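Local atomic coordinates of nitrilotriacetate monooxygenase (Burkholderia pseudomallei, PDB entry 3SDO), a protein that probably acts as a flavin-dependent monooxygenase of the NtaA/SnaA/DszA family, using molecular oxygen and reduced FMN to oxidise its substrate. Residues 271-276 against 369-374; 380-385 against 414-419; 12-17 against 52-57. All blocks are in the same frame, centred on the assembly; numbering follows the deposited sequence.

Contact 1 of 3, residues 271-276 against 369-374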
loop_
_atom_site.group_PDB
_atom_site.type_symbol
_atom_site.label_atom_id
_atom_site.label_comp_id
_atom_site.label_asym_id
_atom_site.label_seq_id
_atom_site.Cartn_x
_atom_site.Cartn_y
_atom_site.Cartn_z
ATOM N N PRO A 271 -5.650 23.295 8.586
ATOM C CA PRO A 271 -4.940 23.930 7.482
ATOM C C PRO A 271 -3.479 23.538 7.481
ATOM O O PRO A 271 -2.926 23.248 8.535
ATOM C CB PRO A 271 -5.089 25.425 7.745
ATOM C CG PRO A 271 -5.697 25.568 9.036
ATOM C CD PRO A 271 -6.067 24.251 9.612
ATOM N N GLY A 272 -2.899 23.509 6.291
ATOM C CA GLY A 272 -1.497 23.233 6.080
ATOM C C GLY A 272 -0.634 24.440 6.317
ATOM O O GLY A 272 -0.978 25.544 5.883
ATOM N N ILE A 273 0.461 24.242 7.047
ATOM C CA ILE A 273 1.398 25.300 7.336
ATOM C C ILE A 273 2.779 24.697 7.305
ATOM O O ILE A 273 2.932 23.470 7.491
ATOM C CB ILE A 273 1.165 25.969 8.719
ATOM C CG1 ILE A 273 1.230 24.945 9.860
ATOM C CG2 ILE A 273 -0.180 26.655 8.737
ATOM C CD1 ILE A 273 1.249 25.585 11.275
ATOM N N GLY A 274 3.758 25.560 7.043
ATOM C CA GLY A 274 5.166 25.191 6.940
ATOM C C GLY A 274 6.064 26.138 7.711
ATOM O O GLY A 274 6.798 26.922 7.119
ATOM N N PRO A 275 6.019 26.070 9.041
ATOM C CA PRO A 275 6.771 27.013 9.868
ATOM C C PRO A 275 8.289 26.830 9.825
ATOM O O PRO A 275 8.773 25.712 9.738
ATOM C CB PRO A 275 6.255 26.712 11.278
ATOM C CG PRO A 275 5.786 25.283 11.189
ATOM C CD PRO A 275 5.171 25.188 9.865
ATOM N N ILE A 276 9.013 27.936 9.945
ATOM C CA ILE A 276 10.460 27.935 10.017
ATOM C C ILE A 276 10.873 28.739 11.239
ATOM O O ILE A 276 10.552 29.933 11.344
ATOM C CB ILE A 276 11.068 28.586 8.755
ATOM C CG1 ILE A 276 10.575 27.869 7.491
ATOM C CG2 ILE A 276 12.607 28.606 8.833
ATOM C CD1 ILE A 276 11.151 28.462 6.176
ATOM N N GLU A 369 5.159 34.770 6.283
ATOM C CA GLU A 369 6.151 35.332 7.191
ATOM C C GLU A 369 5.697 35.288 8.645
ATOM O O GLU A 369 6.539 35.246 9.540
ATOM C CB GLU A 369 6.597 36.739 6.760
ATOM C CG GLU A 369 5.700 37.914 7.176
ATOM C CD GLU A 369 6.429 39.250 7.043
ATOM O OE1 GLU A 369 7.404 39.310 6.250
ATOM O OE2 GLU A 369 6.043 40.226 7.728
ATOM N N ALA A 370 4.380 35.233 8.866
ATOM C CA ALA A 370 3.826 35.065 10.229
ATOM C C ALA A 370 4.243 33.728 10.862
ATOM O O ALA A 370 4.317 33.645 12.089
ATOM C CB ALA A 370 2.284 35.225 10.241
ATOM N N PHE A 371 4.538 32.711 10.037
ATOM C CA PHE A 371 5.032 31.422 10.549
ATOM C C PHE A 371 6.570 31.260 10.415
ATOM O O PHE A 371 7.085 30.140 10.473
ATOM C CB PHE A 371 4.313 30.244 9.877
ATOM C CG PHE A 371 2.862 30.148 10.213
ATOM C CD1 PHE A 371 2.454 29.684 11.446
ATOM C CD2 PHE A 371 1.897 30.510 9.297
ATOM C CE1 PHE A 371 1.101 29.607 11.773
ATOM C CE2 PHE A 371 0.546 30.431 9.625
ATOM C CZ PHE A 371 0.162 29.958 10.869
ATOM N N ILE A 372 7.281 32.382 10.264
ATOM C CA ILE A 372 8.745 32.406 10.232
ATOM C C ILE A 372 9.258 33.334 11.337
ATOM O O ILE A 372 9.032 34.553 11.304
ATOM C CB ILE A 372 9.271 32.885 8.839
ATOM C CG1 ILE A 372 8.759 31.954 7.725
ATOM C CG2 ILE A 372 10.778 32.915 8.789
ATOM C CD1 ILE A 372 8.997 32.535 6.288
ATOM N N GLY A 373 9.931 32.762 12.331
ATOM C CA GLY A 373 10.435 33.565 13.463
ATOM C C GLY A 373 10.775 32.706 14.664
ATOM O O GLY A 373 11.108 31.536 14.514
ATOM N N THR A 374 10.680 33.282 15.856
ATOM C CA THR A 374 11.033 32.570 17.073
ATOM C C THR A 374 9.962 31.567 17.469
ATOM O O THR A 374 8.780 31.716 17.085
ATOM C CB THR A 374 11.204 33.519 18.241
ATOM O OG1 THR A 374 9.940 34.144 18.485
ATOM C CG2 THR A 374 12.317 34.577 17.927
#
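Ile276 and Ile372 form a parallel beta bridge between strand 268-277 and the short strand 372-373. Two backbone bonds hold it. Ile276 N donates to Phe371 O at 3.0 Å. Gly373 N returns a bond of 3.1 Å to Ile276 O. Each acceptor also takes a CA-H...O contact. Pro275 CA lies 3.2 Å from Phe371 O, and Ile372 CA lies 3.3 Å from Ile276 O. Strand 268-277 belongs to the parallel TIM-barrel-type sheet. The bridge sits at its far end, beyond the break at Gly274 and Pro275, and helix 375-387 follows the short strand.

The side chains are tightly packed as well. Ile276 and Ile372 project to the same face of the sheet, with Ile276 CB 4.2 Å from Ile372 CG1. Helix 281-292 covers this pair through Tyr288. Further back, the side chain of Ile273 runs roughly perpendicular to that of Phe371. Its CG2 branch sits over one ring face, offset toward the rim, and makes a CH-pi contact 3.9 Å from CZ. CG1 of Ile273 lies between the backbone N and the carbonyl carbon (chi1 57°), which carries CD1 to the CE1 side of the same ring. Trp385 meets the Phe371 ring edge-to-face.

On the looser, solvent side, the 3-10 segment 369-370 turns outward, with Glu369 exposed. Thr374 points away and caps helix 375-387 through a bond from Ala377 N to its OG1. The two segments are thus joined by backbone bonds among buried, mainly apolar side chains, and Ile372 O is satisfied by Gln281 NE2.

Contact 2 of 3, residues 380-385 against 414-419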
loop_
_atom_site.group_PDB
_atom_site.type_symbol
_atom_site.label_atom_id
_atom_site.label_comp_id
_atom_site.label_asym_id
_atom_site.label_seq_id
_atom_site.Cartn_x
_atom_site.Cartn_y
_atom_site.Cartn_z
ATOM N N SER A 380 2.486 31.704 18.971
ATOM C CA SER A 380 1.464 32.723 19.116
ATOM C C SER A 380 0.546 32.793 17.876
ATOM O O SER A 380 -0.654 32.965 18.019
ATOM C CB SER A 380 2.069 34.099 19.411
ATOM O OG SER A 380 2.558 34.173 20.750
ATOM N N GLU A 381 1.121 32.650 16.683
ATOM C CA GLU A 381 0.340 32.698 15.437
ATOM C C GLU A 381 -0.535 31.447 15.297
ATOM O O GLU A 381 -1.698 31.541 14.907
ATOM C CB GLU A 381 1.282 32.845 14.238
ATOM C CG GLU A 381 0.597 32.925 12.890
ATOM C CD GLU A 381 -0.204 34.206 12.666
ATOM O OE1 GLU A 381 -0.214 35.104 13.537
ATOM O OE2 GLU A 381 -0.828 34.309 11.586
ATOM N N MET A 382 0.005 30.285 15.633
ATOM C CA MET A 382 -0.802 29.054 15.656
ATOM C C MET A 382 -1.955 29.184 16.629
ATOM O O MET A 382 -3.083 28.781 16.316
ATOM C CB MET A 382 0.036 27.815 16.017
ATOM C CG MET A 382 1.097 27.486 14.958
ATOM S SD MET A 382 2.202 26.125 15.431
ATOM C CE MET A 382 3.402 26.331 14.110
ATOM N N ILE A 383 -1.667 29.722 17.815
ATOM C CA ILE A 383 -2.699 29.949 18.828
ATOM C C ILE A 383 -3.746 30.902 18.290
ATOM O O ILE A 383 -4.937 30.691 18.473
ATOM C CB ILE A 383 -2.104 30.476 20.137
ATOM C CG1 ILE A 383 -1.395 29.328 20.880
ATOM C CG2 ILE A 383 -3.202 31.197 21.001
ATOM C CD1 ILE A 383 -0.376 29.762 21.978
ATOM N N ARG A 384 -3.304 31.938 17.590
ATOM C CA ARG A 384 -4.230 32.894 16.993
ATOM C C ARG A 384 -5.189 32.208 16.011
ATOM O O ARG A 384 -6.412 32.441 16.062
ATOM C CB ARG A 384 -3.470 34.018 16.283
ATOM C CG ARG A 384 -4.381 35.026 15.596
ATOM C CD ARG A 384 -3.626 36.228 15.075
ATOM N NE ARG A 384 -3.121 35.981 13.737
ATOM C CZ ARG A 384 -3.738 36.298 12.602
ATOM N NH1 ARG A 384 -4.933 36.876 12.614
ATOM N NH2 ARG A 384 -3.149 36.023 11.431
ATOM N N TRP A 385 -4.644 31.364 15.128
ATOM C CA TRP A 385 -5.482 30.659 14.141
ATOM C C TRP A 385 -6.541 29.790 14.824
ATOM O O TRP A 385 -7.680 29.725 14.376
ATOM C CB TRP A 385 -4.632 29.779 13.206
ATOM C CG TRP A 385 -3.949 30.550 12.108
ATOM C CD1 TRP A 385 -3.215 31.686 12.249
ATOM C CD2 TRP A 385 -3.943 30.240 10.712
ATOM N NE1 TRP A 385 -2.755 32.114 11.037
ATOM C CE2 TRP A 385 -3.191 31.249 10.066
ATOM C CE3 TRP A 385 -4.487 29.204 9.940
ATOM C CZ2 TRP A 385 -2.964 31.250 8.690
ATOM C CZ3 TRP A 385 -4.270 29.216 8.562
ATOM C CH2 TRP A 385 -3.504 30.231 7.955
ATOM N N PRO A 414 7.100 22.338 22.724
ATOM C CA PRO A 414 7.247 22.621 24.154
ATOM C C PRO A 414 6.733 24.000 24.579
ATOM O O PRO A 414 6.240 24.142 25.682
ATOM C CB PRO A 414 8.762 22.512 24.368
ATOM C CG PRO A 414 9.185 21.573 23.307
ATOM C CD PRO A 414 8.397 21.987 22.128
ATOM N N VAL A 415 6.853 25.003 23.716
ATOM C CA VAL A 415 6.249 26.316 23.953
ATOM C C VAL A 415 4.727 26.213 23.952
ATOM O O VAL A 415 4.064 26.726 24.847
ATOM C CB VAL A 415 6.691 27.355 22.887
ATOM C CG1 VAL A 415 5.878 28.670 23.027
ATOM C CG2 VAL A 415 8.201 27.596 22.981
ATOM N N LEU A 416 4.161 25.513 22.981
ATOM C CA LEU A 416 2.703 25.319 22.981
ATOM C C LEU A 416 2.217 24.593 24.234
ATOM O O LEU A 416 1.199 24.991 24.833
ATOM C CB LEU A 416 2.230 24.596 21.726
ATOM C CG LEU A 416 2.232 25.354 20.407
ATOM C CD1 LEU A 416 1.894 24.385 19.258
ATOM C CD2 LEU A 416 1.238 26.515 20.460
ATOM N N SER A 417 2.941 23.547 24.642
ATOM C CA SER A 417 2.611 22.801 25.853
ATOM C C SER A 417 2.650 23.715 27.091
ATOM O O SER A 417 1.730 23.698 27.910
ATOM C CB SER A 417 3.551 21.585 26.077
ATOM O OG SER A 417 3.449 20.635 25.034
ATOM N N ALA A 418 3.694 24.521 27.203
ATOM C CA ALA A 418 3.818 25.448 28.328
ATOM C C ALA A 418 2.658 26.449 28.415
ATOM O O ALA A 418 2.299 26.878 29.523
ATOM C CB ALA A 418 5.157 26.173 28.263
ATOM N N ARG A 419 2.067 26.794 27.266
ATOM C CA ARG A 419 0.953 27.736 27.204
ATOM C C ARG A 419 -0.431 27.074 27.231
ATOM O O ARG A 419 -1.450 27.777 27.128
ATOM C CB ARG A 419 1.098 28.632 25.960
ATOM C CG ARG A 419 2.418 29.387 25.974
ATOM C CD ARG A 419 2.816 30.003 24.621
ATOM N NE ARG A 419 1.959 31.112 24.244
ATOM C CZ ARG A 419 2.200 31.945 23.232
ATOM N NH1 ARG A 419 3.328 31.854 22.498
ATOM N NH2 ARG A 419 1.323 32.904 22.973
#
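This is a helix-to-helix contact on the outer layer of the barrel, between helix 375-387 and the C-terminal end of helix 401-418. An apolar inner part is joined to a polar outer part. On the inner side, Leu416 CD2 meets Ile383 CG1 at 3.9 Å. The two side chains lie side by side, pointing opposite ways. Leu416 CD1 comes 4.2 Å from Met382 SD.

Arg419, just past the last helical residue, forms the polar part. Its chain bends at chi3 (70°), and its guanidinium reaches back to Ser380. NH2 and NH1 both donate to Ser380 OG, at 2.8 Å and 3.0 Å. The oxygen lies at the edge of the guanidinium, almost exactly in its plane. Ile383 CD1 covers one face of the same group, 3.5 Å from Arg419 NE.

The family is luciferase-like, of the TIM-barrel clan. Here two helices that pack outside the parallel strands meet each other, and strand 393-396 lies between them in the chain.

Glu376, one turn before Ser380, makes a salt bridge to Arg419 NH1, so the charge has a partner beside the serine. Ser380 OG is also hydrogen-bonded to Glu376 O. The oxygen that takes two N-H groups of Arg419 is therefore held from its own helix as well.

Contact 3 of 3, residues 12-17 against 52-57; sequences FGVLIQ and AGIAFA
Phe56 has CG between its backbone N and carbonyl carbon (chi1 61°), which swings its ring across Gly13. The other chi1 near 60° is at Val14 (59°), where it turns CG1 to meet Ile54 CG2. The segments take in parts of the paired parallel strands 11-15 and 56-59 of a beta-alpha-beta unit of the TIM-barrel-like fold, with helix 39-51 between them. A Schellman motif at Gly53 ends the helix and leads into the second strand.

Ala55 N donates to Phe12 O at 2.8 Å, and Val14 N to Phe56 O at 2.9 Å. Val14 and Ala57 share one face of the sheet, where Ile16 CD1 reaches Ala57 CB at 3.9 Å. Ile54 CG2 meets Val14 CG1 at 4.1 Å, the two side chains lying roughly perpendicular, and also touches Phe12 O. Helix 39-51 covers this side through Ala49. One water bridges the segments, accepting from Phe12 N and donating to Gly53 O.

Phe56 points to the other face. Its ring also meets that of Phe217. Gly13 CA stands over the centre of the Phe56 ring, 3.5 Å from the centroid and 13° off the ring normal.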
loop_
_atom_site.group_PDB
_atom_site.type_symbol
_atom_site.label_atom_id
_atom_site.label_comp_id
_atom_site.label_asym_id
_atom_site.label_seq_id
_atom_site.Cartn_x
_atom_site.Cartn_y
_atom_site.Cartn_z
ATOM N N PHE A 12 -2.044 17.928 15.718
ATOM C CA PHE A 12 -1.125 18.015 14.582
ATOM C C PHE A 12 -1.051 16.734 13.806
ATOM O O PHE A 12 -1.058 15.628 14.373
ATOM C CB PHE A 12 0.280 18.350 15.054
ATOM C CG PHE A 12 0.412 19.755 15.564
ATOM C CD1 PHE A 12 0.716 20.777 14.709
ATOM C CD2 PHE A 12 0.200 20.037 16.897
ATOM C CE1 PHE A 12 0.821 22.090 15.172
ATOM C CE2 PHE A 12 0.317 21.310 17.373
ATOM C CZ PHE A 12 0.620 22.356 16.496
ATOM N N GLY A 13 -0.923 16.897 12.499
ATOM C CA GLY A 13 -0.516 15.819 11.604
ATOM C C GLY A 13 0.761 16.244 10.910
ATOM O O GLY A 13 1.046 17.434 10.819
ATOM N N VAL A 14 1.519 15.290 10.383
ATOM C CA VAL A 14 2.703 15.626 9.583
ATOM C C VAL A 14 2.639 14.962 8.214
ATOM O O VAL A 14 2.485 13.729 8.091
ATOM C CB VAL A 14 4.036 15.311 10.340
ATOM C CG1 VAL A 14 4.140 13.839 10.712
ATOM C CG2 VAL A 14 5.214 15.744 9.551
ATOM N N LEU A 15 2.686 15.816 7.195
ATOM C CA LEU A 15 2.848 15.400 5.815
ATOM C C LEU A 15 4.287 14.964 5.642
ATOM O O LEU A 15 5.204 15.789 5.743
ATOM C CB LEU A 15 2.551 16.554 4.850
ATOM C CG LEU A 15 3.022 16.334 3.384
ATOM C CD1 LEU A 15 2.238 15.177 2.773
ATOM C CD2 LEU A 15 2.935 17.600 2.492
ATOM N N ILE A 16 4.521 13.686 5.373
ATOM C CA ILE A 16 5.890 13.258 5.107
ATOM C C ILE A 16 6.055 13.110 3.604
ATOM O O ILE A 16 5.803 12.048 3.037
ATOM C CB ILE A 16 6.249 11.982 5.863
ATOM C CG1 ILE A 16 5.860 12.123 7.336
ATOM C CG2 ILE A 16 7.725 11.702 5.731
ATOM C CD1 ILE A 16 6.200 10.908 8.171
ATOM N N GLN A 17 6.438 14.212 2.959
ATOM C CA GLN A 17 6.612 14.269 1.527
ATOM C C GLN A 17 8.082 13.993 1.195
ATOM O O GLN A 17 8.762 14.827 0.619
ATOM C CB GLN A 17 6.201 15.647 1.020
ATOM C CG GLN A 17 5.973 15.763 -0.469
ATOM C CD GLN A 17 4.637 15.189 -0.914
ATOM O OE1 GLN A 17 4.144 14.230 -0.332
ATOM N NE2 GLN A 17 4.074 15.746 -1.991
ATOM N N ALA A 52 6.948 12.911 19.745
ATOM C CA ALA A 52 6.583 14.286 20.117
ATOM C C ALA A 52 5.076 14.452 20.384
ATOM O O ALA A 52 4.609 15.531 20.782
ATOM C CB ALA A 52 7.029 15.239 18.987
ATOM N N GLY A 53 4.309 13.401 20.139
ATOM C CA GLY A 53 2.864 13.465 20.313
ATOM C C GLY A 53 2.066 13.973 19.122
ATOM O O GLY A 53 0.888 14.306 19.257
ATOM N N ILE A 54 2.682 14.002 17.949
ATOM C CA ILE A 54 1.958 14.314 16.724
ATOM C C ILE A 54 0.966 13.173 16.436
ATOM O O ILE A 54 1.288 12.003 16.546
ATOM C CB ILE A 54 2.940 14.614 15.550
ATOM C CG1 ILE A 54 3.662 15.923 15.830
ATOM C CG2 ILE A 54 2.215 14.721 14.212
ATOM C CD1 ILE A 54 4.743 16.313 14.804
ATOM N N ALA A 55 -0.259 13.533 16.104
ATOM C CA ALA A 55 -1.377 12.554 16.062
ATOM C C ALA A 55 -1.331 11.598 14.866
ATOM O O ALA A 55 -1.763 10.448 14.969
ATOM C CB ALA A 55 -2.698 13.293 16.034
ATOM N N PHE A 56 -0.894 12.082 13.707
ATOM C CA PHE A 56 -0.876 11.217 12.512
ATOM C C PHE A 56 0.227 11.619 11.536
ATOM O O PHE A 56 0.656 12.772 11.519
ATOM C CB PHE A 56 -2.261 11.159 11.809
ATOM C CG PHE A 56 -2.750 12.461 11.310
ATOM C CD1 PHE A 56 -3.390 13.335 12.161
ATOM C CD2 PHE A 56 -2.548 12.853 9.980
ATOM C CE1 PHE A 56 -3.838 14.573 11.699
ATOM C CE2 PHE A 56 -2.982 14.074 9.529
ATOM C CZ PHE A 56 -3.618 14.944 10.385
ATOM N N ALA A 57 0.710 10.629 10.788
ATOM C CA ALA A 57 1.549 10.833 9.612
ATOM C C ALA A 57 0.636 10.725 8.392
ATOM O O ALA A 57 -0.222 9.835 8.344
ATOM C CB ALA A 57 2.684 9.765 9.552
HETATM O O HOH W 1 -1.302 15.990 17.809
#

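How the contacts relate
All three contacts belong to one barrel-like parallel sheet and the helices outside it. Contacts 1 and 3 join different strand pairs of that sheet. Their centres are about 16 Å apart and they do not touch. Contact 2 packs against both. Met382 CE lies 3.6 Å from Ile273 CD1 of contact 1. On the other helix, Leu416 CD1 reaches Phe12 CZ of contact 3 at 3.7 Å. Contact 3 is nearest the predicted FMN site: the Phe56 side chain is about 10 Å from that of Thr98. Contacts 1 and 2 lie away from it. A bound 1,2-ethanediol, probably from the crystallisation liquor, lies about 3 Å from the Arg419 side chain in contact 2.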